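Local coordinates for UPF0434 family protein (Haloferax volcanii, PDB 6F5Z) that probably activates methyltransferases involved in translation, as a Trm112-type partner subunit, and forms a complex with a putative methyltransferase, at residues E29-R34 with P45-G49; G41-P45 with P55-R59. All coordinates share one frame; numbering follows the deposited sequence.

Contact 1 (E29-R34 with P45-G49); sequences EIIEGR and PIEDG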
loop_
_atom_site.group_PDB
_atom_site.type_symbol
_atom_site.label_atom_id
_atom_site.label_comp_id
_atom_site.label_asym_id
_atom_site.label_seq_id
_atom_site.Cartn_x
_atom_site.Cartn_y
_atom_site.Cartn_z
ATOM N N GLU C 29 -7.709 30.661 -16.354
ATOM C CA GLU C 29 -8.183 29.654 -17.302
ATOM C C GLU C 29 -7.810 29.961 -18.761
ATOM O O GLU C 29 -8.254 30.962 -19.297
ATOM C CB GLU C 29 -9.716 29.484 -17.158
ATOM C CG GLU C 29 -10.293 28.374 -18.030
ATOM C CD GLU C 29 -9.831 26.966 -17.707
ATOM O OE1 GLU C 29 -9.244 26.748 -16.622
ATOM O OE2 GLU C 29 -10.103 26.066 -18.532
ATOM N N ILE C 30 -7.015 29.098 -19.409
ATOM C CA ILE C 30 -6.720 29.223 -20.832
ATOM C C ILE C 30 -7.769 28.410 -21.582
ATOM O O ILE C 30 -7.855 27.189 -21.387
ATOM C CB ILE C 30 -5.302 28.727 -21.162
ATOM C CG1 ILE C 30 -4.231 29.434 -20.302
ATOM C CG2 ILE C 30 -5.012 28.930 -22.661
ATOM C CD1 ILE C 30 -4.313 30.996 -20.317
ATOM N N ILE C 31 -8.540 29.071 -22.464
ATOM C CA ILE C 31 -9.655 28.428 -23.171
ATOM C C ILE C 31 -9.243 28.072 -24.585
ATOM O O ILE C 31 -9.526 26.952 -25.025
ATOM C CB ILE C 31 -10.905 29.344 -23.158
ATOM C CG1 ILE C 31 -11.282 29.741 -21.706
ATOM C CG2 ILE C 31 -12.077 28.687 -23.901
ATOM C CD1 ILE C 31 -12.183 30.924 -21.580
ATOM N N GLU C 32 -8.569 29.002 -25.302
ATOM C CA GLU C 32 -8.111 28.732 -26.652
ATOM C C GLU C 32 -6.661 29.152 -26.750
ATOM O O GLU C 32 -6.296 30.174 -26.184
ATOM C CB GLU C 32 -8.936 29.508 -27.691
ATOM C CG GLU C 32 -10.400 29.133 -27.709
ATOM C CD GLU C 32 -10.737 27.690 -28.053
ATOM O OE1 GLU C 32 -9.942 27.058 -28.797
ATOM O OE2 GLU C 32 -11.866 27.256 -27.717
ATOM N N GLY C 33 -5.863 28.371 -27.468
ATOM C CA GLY C 33 -4.455 28.675 -27.594
ATOM C C GLY C 33 -3.707 27.445 -28.040
ATOM O O GLY C 33 -4.301 26.536 -28.626
ATOM N N ARG C 34 -2.409 27.447 -27.793
ATOM C CA ARG C 34 -1.618 26.297 -28.173
ATOM C C ARG C 34 -0.345 26.261 -27.352
ATOM O O ARG C 34 0.112 27.286 -26.850
ATOM C CB ARG C 34 -1.309 26.296 -29.686
ATOM C CG ARG C 34 -0.498 27.499 -30.131
ATOM C CD ARG C 34 -0.717 27.869 -31.617
ATOM N NE ARG C 34 -2.143 28.009 -31.889
ATOM C CZ ARG C 34 -2.871 29.085 -31.572
ATOM N NH1 ARG C 34 -2.284 30.179 -31.098
ATOM N NH2 ARG C 34 -4.181 29.081 -31.755
ATOM N N PRO C 45 -2.682 21.865 -29.661
ATOM C CA PRO C 45 -3.738 22.874 -29.472
ATOM C C PRO C 45 -4.432 22.773 -28.140
ATOM O O PRO C 45 -4.583 21.676 -27.609
ATOM C CB PRO C 45 -4.706 22.580 -30.615
ATOM C CG PRO C 45 -4.584 21.073 -30.811
ATOM C CD PRO C 45 -3.100 20.785 -30.574
ATOM N N ILE C 46 -4.922 23.907 -27.635
ATOM C CA ILE C 46 -5.762 23.948 -26.431
ATOM C C ILE C 46 -7.116 24.344 -26.970
ATOM O O ILE C 46 -7.247 25.422 -27.575
ATOM C CB ILE C 46 -5.261 24.987 -25.428
ATOM C CG1 ILE C 46 -3.821 24.648 -24.969
ATOM C CG2 ILE C 46 -6.231 25.109 -24.262
ATOM C CD1 ILE C 46 -3.080 25.793 -24.174
ATOM N N GLU C 47 -8.095 23.438 -26.831
ATOM C CA GLU C 47 -9.392 23.579 -27.451
ATOM C C GLU C 47 -10.427 23.533 -26.390
ATOM O O GLU C 47 -10.546 22.518 -25.703
ATOM C CB GLU C 47 -9.612 22.436 -28.462
ATOM C CG GLU C 47 -8.515 22.380 -29.510
ATOM C CD GLU C 47 -8.518 21.110 -30.336
ATOM O OE1 GLU C 47 -8.841 20.021 -29.811
ATOM O OE2 GLU C 47 -8.250 21.225 -31.547
ATOM N N ASP C 48 -11.145 24.649 -26.209
ATOM C CA ASP C 48 -12.151 24.766 -25.146
ATOM C C ASP C 48 -11.564 24.307 -23.789
ATOM O O ASP C 48 -12.177 23.507 -23.034
ATOM C CB ASP C 48 -13.457 23.990 -25.469
ATOM C CG ASP C 48 -14.617 24.386 -24.574
ATOM O OD1 ASP C 48 -14.611 25.528 -24.066
ATOM O OD2 ASP C 48 -15.476 23.502 -24.278
ATOM N N GLY C 49 -10.333 24.744 -23.532
ATOM C CA GLY C 49 -9.651 24.485 -22.268
ATOM C C GLY C 49 -8.924 23.156 -22.150
ATOM O O GLY C 49 -8.259 22.897 -21.130
HETATM O O HOH W 1 -10.442 23.020 -18.466
HETATM O O HOH W 2 -7.475 26.793 -29.878
#
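Gly33 and Ile46 form an antiparallel hydrogen-bonded pair, an example of a hairpin whose backbone ladder is supplemented by a side-chain acceptor beside it. Ile46 N donates to Gly33 O at 2.9 Å, and Gly33 N returns a longer bond of 3.3 Å to Ile46 O. Past the end of the strand, Gly49 N donates a hydrogen bond of 2.8 Å to Ile31 O, and Gly49 CA makes a CA-H...O contact with Ile30 O (3.4 Å).

Glu32 supplies the side-chain bond. Bent at chi2 (-62°), its chain curls back so that OE2 accepts a hydrogen bond of 3.1 Å from Asp48 N, which comes from above the carboxylate plane. A water lies 2.7 Å from both Glu32 OE1 and Ile46 O. With an alanine here, Asp48 N would probably be left without its carboxylate acceptor, and the water would lose one of its partners.

In the apolar contact, Ile46 CD1 rests on Ile30 CG2 (4.0 Å).

Ile31 and Glu32 make a classic beta bulge opposite Glu24 of strand 24-26, where the chain turns from the two-stranded sheet into the four-stranded one; Ile46 reaches Leu20 of strand 18-22, and Arg34 forms salt bridges with Glu21 and Asp23.

Contact 2 (G41-P45 with P55-R59); sequences GEVYP and PPDMR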
loop_
_atom_site.group_PDB
_atom_site.type_symbol
_atom_site.label_atom_id
_atom_site.label_comp_id
_atom_site.label_asym_id
_atom_site.label_seq_id
_atom_site.Cartn_x
_atom_site.Cartn_y
_atom_site.Cartn_z
ATOM N N GLY C 41 9.131 21.944 -32.470
ATOM C CA GLY C 41 8.247 22.865 -33.185
ATOM C C GLY C 41 6.826 22.322 -33.288
ATOM O O GLY C 41 5.976 22.927 -33.954
ATOM N N GLU C 42 6.534 21.176 -32.618
ATOM C CA GLU C 42 5.186 20.596 -32.708
ATOM C C GLU C 42 4.173 21.505 -31.975
ATOM O O GLU C 42 4.488 22.124 -30.962
ATOM C CB GLU C 42 5.155 19.157 -32.148
ATOM C CG GLU C 42 5.970 18.177 -32.989
ATOM C CD GLU C 42 5.560 17.904 -34.429
ATOM O OE1 GLU C 42 4.420 18.243 -34.825
ATOM O OE2 GLU C 42 6.387 17.300 -35.155
ATOM N N VAL C 43 2.980 21.634 -32.553
ATOM C CA VAL C 43 1.921 22.492 -32.034
ATOM C C VAL C 43 0.853 21.607 -31.398
ATOM O O VAL C 43 0.256 20.790 -32.094
ATOM C CB VAL C 43 1.328 23.405 -33.142
ATOM C CG1 VAL C 43 0.179 24.264 -32.576
ATOM C CG2 VAL C 43 2.419 24.297 -33.760
ATOM N N TYR C 44 0.608 21.798 -30.099
ATOM C CA TYR C 44 -0.382 21.044 -29.312
ATOM C C TYR C 44 -1.517 22.017 -29.009
ATOM O O TYR C 44 -1.336 22.950 -28.211
ATOM C CB TYR C 44 0.280 20.496 -28.049
ATOM C CG TYR C 44 1.428 19.571 -28.407
ATOM C CD1 TYR C 44 1.189 18.272 -28.850
ATOM C CD2 TYR C 44 2.754 19.984 -28.277
ATOM C CE1 TYR C 44 2.232 17.418 -29.188
ATOM C CE2 TYR C 44 3.812 19.122 -28.584
ATOM C CZ TYR C 44 3.542 17.838 -29.043
ATOM O OH TYR C 44 4.541 16.939 -29.381
ATOM N N PRO C 45 -2.682 21.865 -29.661
ATOM C CA PRO C 45 -3.738 22.874 -29.472
ATOM C C PRO C 45 -4.432 22.773 -28.140
ATOM O O PRO C 45 -4.583 21.676 -27.609
ATOM C CB PRO C 45 -4.706 22.580 -30.615
ATOM C CG PRO C 45 -4.584 21.073 -30.811
ATOM C CD PRO C 45 -3.100 20.785 -30.574
ATOM N N PRO C 55 1.025 12.720 -29.279
ATOM C CA PRO C 55 2.097 12.888 -30.276
ATOM C C PRO C 55 1.488 13.197 -31.636
ATOM O O PRO C 55 0.366 12.762 -31.920
ATOM C CB PRO C 55 2.752 11.505 -30.315
ATOM C CG PRO C 55 2.464 10.917 -29.025
ATOM C CD PRO C 55 1.092 11.384 -28.651
ATOM N N PRO C 56 2.156 14.027 -32.464
ATOM C CA PRO C 56 1.572 14.411 -33.769
ATOM C C PRO C 56 1.099 13.257 -34.665
ATOM O O PRO C 56 0.080 13.415 -35.352
ATOM C CB PRO C 56 2.696 15.236 -34.435
ATOM C CG PRO C 56 3.948 14.907 -33.651
ATOM C CD PRO C 56 3.470 14.669 -32.246
ATOM N N ASP C 57 1.784 12.091 -34.628
ATOM C CA ASP C 57 1.399 10.916 -35.433
ATOM C C ASP C 57 -0.001 10.347 -35.089
ATOM O O ASP C 57 -0.592 9.649 -35.917
ATOM C CB ASP C 57 2.463 9.809 -35.326
ATOM C CG ASP C 57 3.777 10.124 -36.031
ATOM O OD1 ASP C 57 3.780 10.996 -36.931
ATOM O OD2 ASP C 57 4.801 9.492 -35.687
ATOM N N MET C 58 -0.534 10.679 -33.889
ATOM C CA MET C 58 -1.852 10.246 -33.398
ATOM C C MET C 58 -2.971 11.290 -33.558
ATOM O O MET C 58 -4.091 11.076 -33.064
ATOM C CB MET C 58 -1.737 9.836 -31.931
ATOM C CG MET C 58 -0.905 8.614 -31.745
ATOM S SD MET C 58 -0.811 8.207 -30.000
ATOM C CE MET C 58 0.486 6.930 -30.069
ATOM N N ARG C 59 -2.670 12.421 -34.224
ATOM C CA ARG C 59 -3.628 13.506 -34.464
ATOM C C ARG C 59 -3.828 13.732 -35.951
ATOM O O ARG C 59 -2.872 13.607 -36.709
ATOM C CB ARG C 59 -3.163 14.803 -33.792
ATOM C CG ARG C 59 -3.228 14.757 -32.272
ATOM C CD ARG C 59 -2.998 16.117 -31.650
ATOM N NE ARG C 59 -1.577 16.439 -31.526
ATOM C CZ ARG C 59 -0.969 17.405 -32.209
ATOM N NH1 ARG C 59 -1.657 18.170 -33.044
ATOM N NH2 ARG C 59 0.328 17.623 -32.047
HETATM O O HOH W 3 -1.558 21.290 -34.268
#
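Arg59 reaches back from the tail to Val43, Tyr44 and Pro45, illustrating how one long side chain can lay a coil against a strand. Its CB points toward strand 43-47, and CG stands anti to the carbonyl carbon (chi1 -69°). The chain then runs extended to CD before bending at chi3 (-83°), a bend that brings the guanidinium group to the strand. NE is taken by Leu54 O, just before the tail segment. NH1 lies 3.9 Å from Pro45 CD, which sits over one face of the guanidinium, and shares a water with Val43 O, its own bond to that water being weak. NH2 gives Val43 O a weak, strongly bent bond of 3.2 Å, and comes within 3.4 Å of Tyr44 CD1, the ring and guanidinium planes standing 61° apart.

The tail folds into a 3-10 turn at 56-58, in which Met58 N bonds Pro55 O and Arg59 N bonds Pro56 O; it packs on the antiparallel sheet of a Trm112p-like protein, a member of the zinc beta-ribbon clan.

Pro56 makes a second patch of contact. Its CG meets Glu42 CD at 3.5 Å, the two side chains crossing at about a right angle. Pro56 CD lies 3.8 Å from Tyr44 OH, a hydroxyl hydrogen-bonded to Asp11. Pro55 and Met58, before and within the turn, pack on Asp93 of the methyltransferase chain.

In the fold
Followed from the N terminus, the chain passes through 29-34, runs out along strand 33-37, turns and comes back along strand 43-47. Contact 1 closes that hairpin loop near its open end, bringing 45-49 back to 29-34. Contact 2 starts inside the same loop, at 41-45, and closes a second one that runs through strand 50-51 to the C-terminal tail at 55-59. The two loops therefore cross rather than nest, and share Pro45. Their centres lie about 14 Å apart, yet they touch directly, Arg34 CB packing against Val43 CG1. Strand 43-47 is thus tied to the corner between the two sheets by contact 1 and to the tail by contact 2.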